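Local coordinates for protein lipase-specific foldase (Burkholderia glumae, PDB 2ES4) that assists the folding of the extracellular lipase during its passage through the periplasm, acting as a dedicated steric chaperone, at residues B[309-314]-B[323-328]; B[280-285]-B[318-323]. All coordinates share one frame; numbering follows the deposited sequence.

Interaction 1: B[309-314]-B[323-328]; sequences QLRQQT and RAASLD
R311 lies across A324 and A325, and its long side chain accounts for most of the surface that helix 300-314 and helix 320-328 bury between these residues. The aliphatic part does the first half of the work: CD of R311 rests 3.7 Å from CB of A324 and also lies 3.5 Å from the backbone N of A325. The chain then bends at CG-CD (chi3 -68°), which turns the guanidinium over A325, whose CB sits 3.7 Å above the centre of one face of the flat group. At the edge of the guanidinium lies D328, one helical turn beyond A324: its OD2 is in the guanidinium plane, 3.7 Å from NE of R311. This is a long salt bridge without a hydrogen bond, and the carboxylate is turned 57° from the guanidinium. The long separation probably makes the attraction a modest one. NE itself is buried by the contact and has no hydrogen-bonding partner in the model. D328 is committed to other groups: OD1 pairs with R290 and accepts from Y283 OH, while OD2 is hydrogen-bonded to Y286 OH. S326, on the same helix, is hydrogen-bonded to the chain of another protein. The segment axes approach to 10.5 Å, a gap spanned by the arginine side chain, and run at 136°, nearer antiparallel than parallel, as in a helical hairpin. Helix 263-294 packs against both, with Y286 touching L310 and R311 and Y283 touching L327.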
loop_
_atom_site.group_PDB
_atom_site.type_symbol
_atom_site.label_atom_id
_atom_site.label_comp_id
_atom_site.label_asym_id
_atom_site.label_seq_id
_atom_site.Cartn_x
_atom_site.Cartn_y
_atom_site.Cartn_z
ATOM N N GLN B 309 15.483 13.102 -29.041
ATOM C CA GLN B 309 16.881 12.864 -29.373
ATOM C C GLN B 309 17.786 13.769 -28.547
ATOM O O GLN B 309 18.785 13.306 -27.995
ATOM C CB GLN B 309 17.119 13.096 -30.862
ATOM C CG GLN B 309 18.564 12.935 -31.301
ATOM C CD GLN B 309 18.734 13.059 -32.793
ATOM O OE1 GLN B 309 18.395 14.082 -33.391
ATOM N NE2 GLN B 309 19.260 12.009 -33.411
ATOM N N LEU B 310 17.421 15.048 -28.450
ATOM C CA LEU B 310 18.190 16.011 -27.666
ATOM C C LEU B 310 18.233 15.570 -26.207
ATOM O O LEU B 310 19.281 15.650 -25.572
ATOM C CB LEU B 310 17.574 17.411 -27.756
ATOM C CG LEU B 310 18.182 18.476 -26.834
ATOM C CD1 LEU B 310 19.615 18.788 -27.237
ATOM C CD2 LEU B 310 17.338 19.709 -26.845
ATOM N N ARG B 311 17.103 15.076 -25.701
ATOM C CA ARG B 311 17.023 14.606 -24.320
ATOM C C ARG B 311 17.946 13.422 -24.089
ATOM O O ARG B 311 18.677 13.393 -23.101
ATOM C CB ARG B 311 15.609 14.193 -23.970
ATOM C CG ARG B 311 14.907 15.122 -23.046
ATOM C CD ARG B 311 13.621 14.582 -22.485
ATOM N NE ARG B 311 12.546 14.406 -23.453
ATOM C CZ ARG B 311 12.326 13.286 -24.134
ATOM N NH1 ARG B 311 13.112 12.224 -23.964
ATOM N NH2 ARG B 311 11.339 13.237 -25.014
ATOM N N GLN B 312 17.935 12.478 -25.032
ATOM C CA GLN B 312 18.778 11.285 -24.968
ATOM C C GLN B 312 20.263 11.593 -25.018
ATOM O O GLN B 312 21.065 10.886 -24.410
ATOM C CB GLN B 312 18.428 10.317 -26.101
ATOM C CG GLN B 312 17.543 9.142 -25.699
ATOM C CD GLN B 312 16.158 9.558 -25.233
ATOM O OE1 GLN B 312 15.993 10.114 -24.147
ATOM N NE2 GLN B 312 15.152 9.287 -26.055
ATOM N N GLN B 313 20.624 12.655 -25.732
ATOM C CA GLN B 313 22.025 13.048 -25.855
ATOM C C GLN B 313 22.504 13.890 -24.682
ATOM O O GLN B 313 23.678 13.840 -24.314
ATOM C CB GLN B 313 22.252 13.814 -27.157
ATOM C CG GLN B 313 21.849 13.049 -28.405
ATOM C CD GLN B 313 21.946 13.887 -29.662
ATOM O OE1 GLN B 313 21.427 15.004 -29.727
ATOM N NE2 GLN B 313 22.607 13.346 -30.676
ATOM N N THR B 314 21.581 14.641 -24.087
ATOM C CA THR B 314 21.886 15.529 -22.967
ATOM C C THR B 314 21.920 14.839 -21.600
ATOM O O THR B 314 22.751 15.177 -20.749
ATOM C CB THR B 314 20.864 16.698 -22.917
ATOM O OG1 THR B 314 20.851 17.372 -24.183
ATOM C CG2 THR B 314 21.218 17.703 -21.831
ATOM N N ARG B 323 13.293 11.382 -16.758
ATOM C CA ARG B 323 12.917 12.432 -15.823
ATOM C C ARG B 323 12.727 13.767 -16.516
ATOM O O ARG B 323 11.785 14.497 -16.208
ATOM C CB ARG B 323 13.948 12.585 -14.708
ATOM C CG ARG B 323 13.398 13.362 -13.520
ATOM C CD ARG B 323 14.429 13.586 -12.443
ATOM N NE ARG B 323 13.891 14.439 -11.383
ATOM C CZ ARG B 323 14.626 15.055 -10.462
ATOM N NH1 ARG B 323 15.948 14.923 -10.454
ATOM N NH2 ARG B 323 14.037 15.805 -9.541
ATOM N N ALA B 324 13.607 14.075 -17.465
ATOM C CA ALA B 324 13.500 15.330 -18.202
ATOM C C ALA B 324 12.212 15.341 -19.025
ATOM O O ALA B 324 11.555 16.375 -19.130
ATOM C CB ALA B 324 14.693 15.524 -19.088
ATOM N N ALA B 325 11.822 14.171 -19.540
ATOM C CA ALA B 325 10.588 14.031 -20.325
ATOM C C ALA B 325 9.388 14.345 -19.445
ATOM O O ALA B 325 8.456 15.032 -19.877
ATOM C CB ALA B 325 10.473 12.630 -20.907
ATOM N N SER B 326 9.460 13.899 -18.189
ATOM C CA SER B 326 8.418 14.150 -17.198
ATOM C C SER B 326 8.307 15.641 -16.916
ATOM O O SER B 326 7.211 16.193 -16.950
ATOM C CB SER B 326 8.712 13.403 -15.898
ATOM O OG SER B 326 7.873 13.859 -14.847
ATOM N N LEU B 327 9.443 16.288 -16.660
ATOM C CA LEU B 327 9.445 17.721 -16.397
ATOM C C LEU B 327 8.958 18.546 -17.580
ATOM O O LEU B 327 8.315 19.578 -17.396
ATOM C CB LEU B 327 10.808 18.202 -15.921
ATOM C CG LEU B 327 11.081 18.184 -14.414
ATOM C CD1 LEU B 327 10.713 16.848 -13.814
ATOM C CD2 LEU B 327 12.531 18.530 -14.132
ATOM N N ASP B 328 9.207 18.047 -18.788
ATOM C CA ASP B 328 8.765 18.722 -20.013
ATOM C C ASP B 328 7.242 18.717 -20.164
ATOM O O ASP B 328 6.682 19.566 -20.865
ATOM C CB ASP B 328 9.365 18.058 -21.251
ATOM C CG ASP B 328 10.830 18.390 -21.461
ATOM O OD1 ASP B 328 11.387 19.265 -20.768
ATOM O OD2 ASP B 328 11.429 17.773 -22.359
#

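Interaction 2: B[280-285]-B[318-323]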
loop_
_atom_site.group_PDB
_atom_site.type_symbol
_atom_site.label_atom_id
_atom_site.label_comp_id
_atom_site.label_asym_id
_atom_site.label_seq_id
_atom_site.Cartn_x
_atom_site.Cartn_y
_atom_site.Cartn_z
ATOM N N GLN B 280 18.822 21.023 -11.542
ATOM C CA GLN B 280 18.031 22.176 -11.965
ATOM C C GLN B 280 18.770 23.002 -13.005
ATOM O O GLN B 280 18.184 23.390 -14.009
ATOM C CB GLN B 280 17.653 23.050 -10.775
ATOM C CG GLN B 280 16.632 22.413 -9.842
ATOM C CD GLN B 280 16.436 23.207 -8.562
ATOM O OE1 GLN B 280 16.115 24.397 -8.599
ATOM N NE2 GLN B 280 16.622 22.549 -7.421
ATOM N N THR B 281 20.073 23.190 -12.804
ATOM C CA THR B 281 20.894 23.951 -13.742
ATOM C C THR B 281 20.992 23.246 -15.095
ATOM O O THR B 281 20.843 23.885 -16.145
ATOM C CB THR B 281 22.301 24.193 -13.179
ATOM O OG1 THR B 281 22.207 25.008 -12.007
ATOM C CG2 THR B 281 23.205 24.888 -14.201
ATOM N N ARG B 282 21.230 21.936 -15.064
ATOM C CA ARG B 282 21.337 21.152 -16.290
ATOM C C ARG B 282 20.010 21.071 -17.032
ATOM O O ARG B 282 19.982 21.177 -18.261
ATOM C CB ARG B 282 21.868 19.750 -15.999
ATOM C CG ARG B 282 23.320 19.733 -15.519
ATOM C CD ARG B 282 23.856 18.317 -15.305
ATOM N NE ARG B 282 23.265 17.638 -14.147
ATOM C CZ ARG B 282 22.384 16.641 -14.215
ATOM N NH1 ARG B 282 21.959 16.191 -15.394
ATOM N NH2 ARG B 282 21.937 16.077 -13.100
ATOM N N TYR B 283 18.910 20.939 -16.288
ATOM C CA TYR B 283 17.593 20.876 -16.906
ATOM C C TYR B 283 17.244 22.216 -17.556
ATOM O O TYR B 283 16.684 22.245 -18.656
ATOM C CB TYR B 283 16.509 20.474 -15.898
ATOM C CG TYR B 283 15.137 20.423 -16.529
ATOM C CD1 TYR B 283 14.799 19.398 -17.439
ATOM C CD2 TYR B 283 14.205 21.460 -16.309
ATOM C CE1 TYR B 283 13.565 19.411 -18.120
ATOM C CE2 TYR B 283 12.975 21.479 -16.984
ATOM C CZ TYR B 283 12.666 20.458 -17.887
ATOM O OH TYR B 283 11.460 20.486 -18.538
ATOM N N GLN B 284 17.567 23.313 -16.872
ATOM C CA GLN B 284 17.293 24.651 -17.397
ATOM C C GLN B 284 18.087 24.952 -18.669
ATOM O O GLN B 284 17.572 25.612 -19.576
ATOM C CB GLN B 284 17.558 25.720 -16.343
ATOM C CG GLN B 284 16.566 25.708 -15.187
ATOM N N ALA B 285 19.319 24.443 -18.747
ATOM C CA ALA B 285 20.167 24.640 -19.931
ATOM C C ALA B 285 19.581 23.836 -21.083
ATOM O O ALA B 285 19.483 24.325 -22.211
ATOM C CB ALA B 285 21.591 24.205 -19.656
ATOM N N PRO B 318 21.580 6.976 -16.261
ATOM C CA PRO B 318 20.336 6.196 -16.298
ATOM C C PRO B 318 19.156 6.823 -15.551
ATOM O O PRO B 318 19.293 7.268 -14.409
ATOM C CB PRO B 318 20.753 4.873 -15.678
ATOM C CG PRO B 318 22.179 4.740 -16.133
ATOM C CD PRO B 318 22.719 6.113 -15.880
ATOM N N GLY B 319 18.034 6.941 -16.256
ATOM C CA GLY B 319 16.841 7.518 -15.669
ATOM C C GLY B 319 16.613 9.007 -15.869
ATOM O O GLY B 319 15.462 9.451 -15.838
ATOM N N GLU B 320 17.675 9.780 -16.095
ATOM C CA GLU B 320 17.516 11.221 -16.274
ATOM C C GLU B 320 16.795 11.673 -17.540
ATOM O O GLU B 320 16.096 12.686 -17.516
ATOM C CB GLU B 320 18.844 11.945 -16.136
ATOM C CG GLU B 320 19.390 11.950 -14.718
ATOM C CD GLU B 320 20.478 12.989 -14.508
ATOM O OE1 GLU B 320 21.035 13.506 -15.499
ATOM O OE2 GLU B 320 20.765 13.308 -13.337
ATOM N N ALA B 321 16.944 10.931 -18.637
ATOM C CA ALA B 321 16.252 11.295 -19.882
ATOM C C ALA B 321 14.748 11.161 -19.668
ATOM O O ALA B 321 13.966 12.020 -20.091
ATOM C CB ALA B 321 16.705 10.419 -21.020
ATOM N N ILE B 322 14.364 10.114 -18.941
ATOM C CA ILE B 322 12.963 9.864 -18.623
ATOM C C ILE B 322 12.449 10.959 -17.698
ATOM O O ILE B 322 11.319 11.429 -17.856
ATOM C CB ILE B 322 12.771 8.477 -17.968
ATOM C CG1 ILE B 322 13.096 7.380 -18.987
ATOM C CG2 ILE B 322 11.340 8.318 -17.448
ATOM C CD1 ILE B 322 12.896 5.965 -18.480
ATOM N N ARG B 323 13.293 11.382 -16.758
ATOM C CA ARG B 323 12.917 12.432 -15.823
ATOM C C ARG B 323 12.727 13.767 -16.516
ATOM O O ARG B 323 11.785 14.497 -16.208
ATOM C CB ARG B 323 13.948 12.585 -14.708
ATOM C CG ARG B 323 13.398 13.362 -13.520
ATOM C CD ARG B 323 14.429 13.586 -12.443
ATOM N NE ARG B 323 13.891 14.439 -11.383
ATOM C CZ ARG B 323 14.626 15.055 -10.462
ATOM N NH1 ARG B 323 15.948 14.923 -10.454
ATOM N NH2 ARG B 323 14.037 15.805 -9.541
#
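A bend at CG-CD (chi3 -70°) swings the guanidinium of R282 out of the line of its side chain, while E320 stays extended beyond CG and reaches across to meet it. The two side chains cross at about a right angle, yet their flat ends lie nearly parallel, with guanidinium and carboxylate planes only 6° apart. The result is an end-on, bidentate salt bridge: NH1 of R282 donates to OE1 of E320 at 2.8 Å, and NH2 of R282 donates to OE2 of E320 at 3.0 Å. Both oxygens are met on their syn sides. The partners are somewhat tilted out of each other's planes, so the two groups are stepped rather than strictly coplanar. Two bonds, one to each oxygen, restrict the rotation of both groups. R282 is exposed, and the ion pair lies at the surface. It joins the long helix 263-294 to the first turn of helix 320-328, in the all-helical fold of this lipase chaperone. G319 is the N-cap of that short helix; with its phi at 93°, a side chain would press on the carbonyl O of P318, and glycine has none. E320 directly follows it, and the negative carboxylate near a helix N terminus would be expected to interact favourably with the helix dipole. F315, from the connecting loop, touches both R282 and E320, and W279, one turn before Y283, packs on E320. W279 also makes a cation-pi contact with R323, whose NH2 forms a salt bridge with an acidic side chain on the chain of another protein.

Overall arrangement
Following the chain from the N terminus, the first segment involved is 280-285, on helix 263-294, which supplies one side of interaction 2. The chain then turns into helix 300-314, which carries residues 309-314 of interaction 1, and passes through a short loop into helix 320-328, used by both contacts. Interaction 1 closes the small loop between the last two helices, with eight intervening residues; interaction 2 closes a larger one of 32. The segments alternate along the chain, so the closures cross, and the ranges overlap at R323. The centres lie about 6 Å apart, and Q312 OE1 packs on A321 CB between them. Together they tie helix 320-328 to both preceding helices.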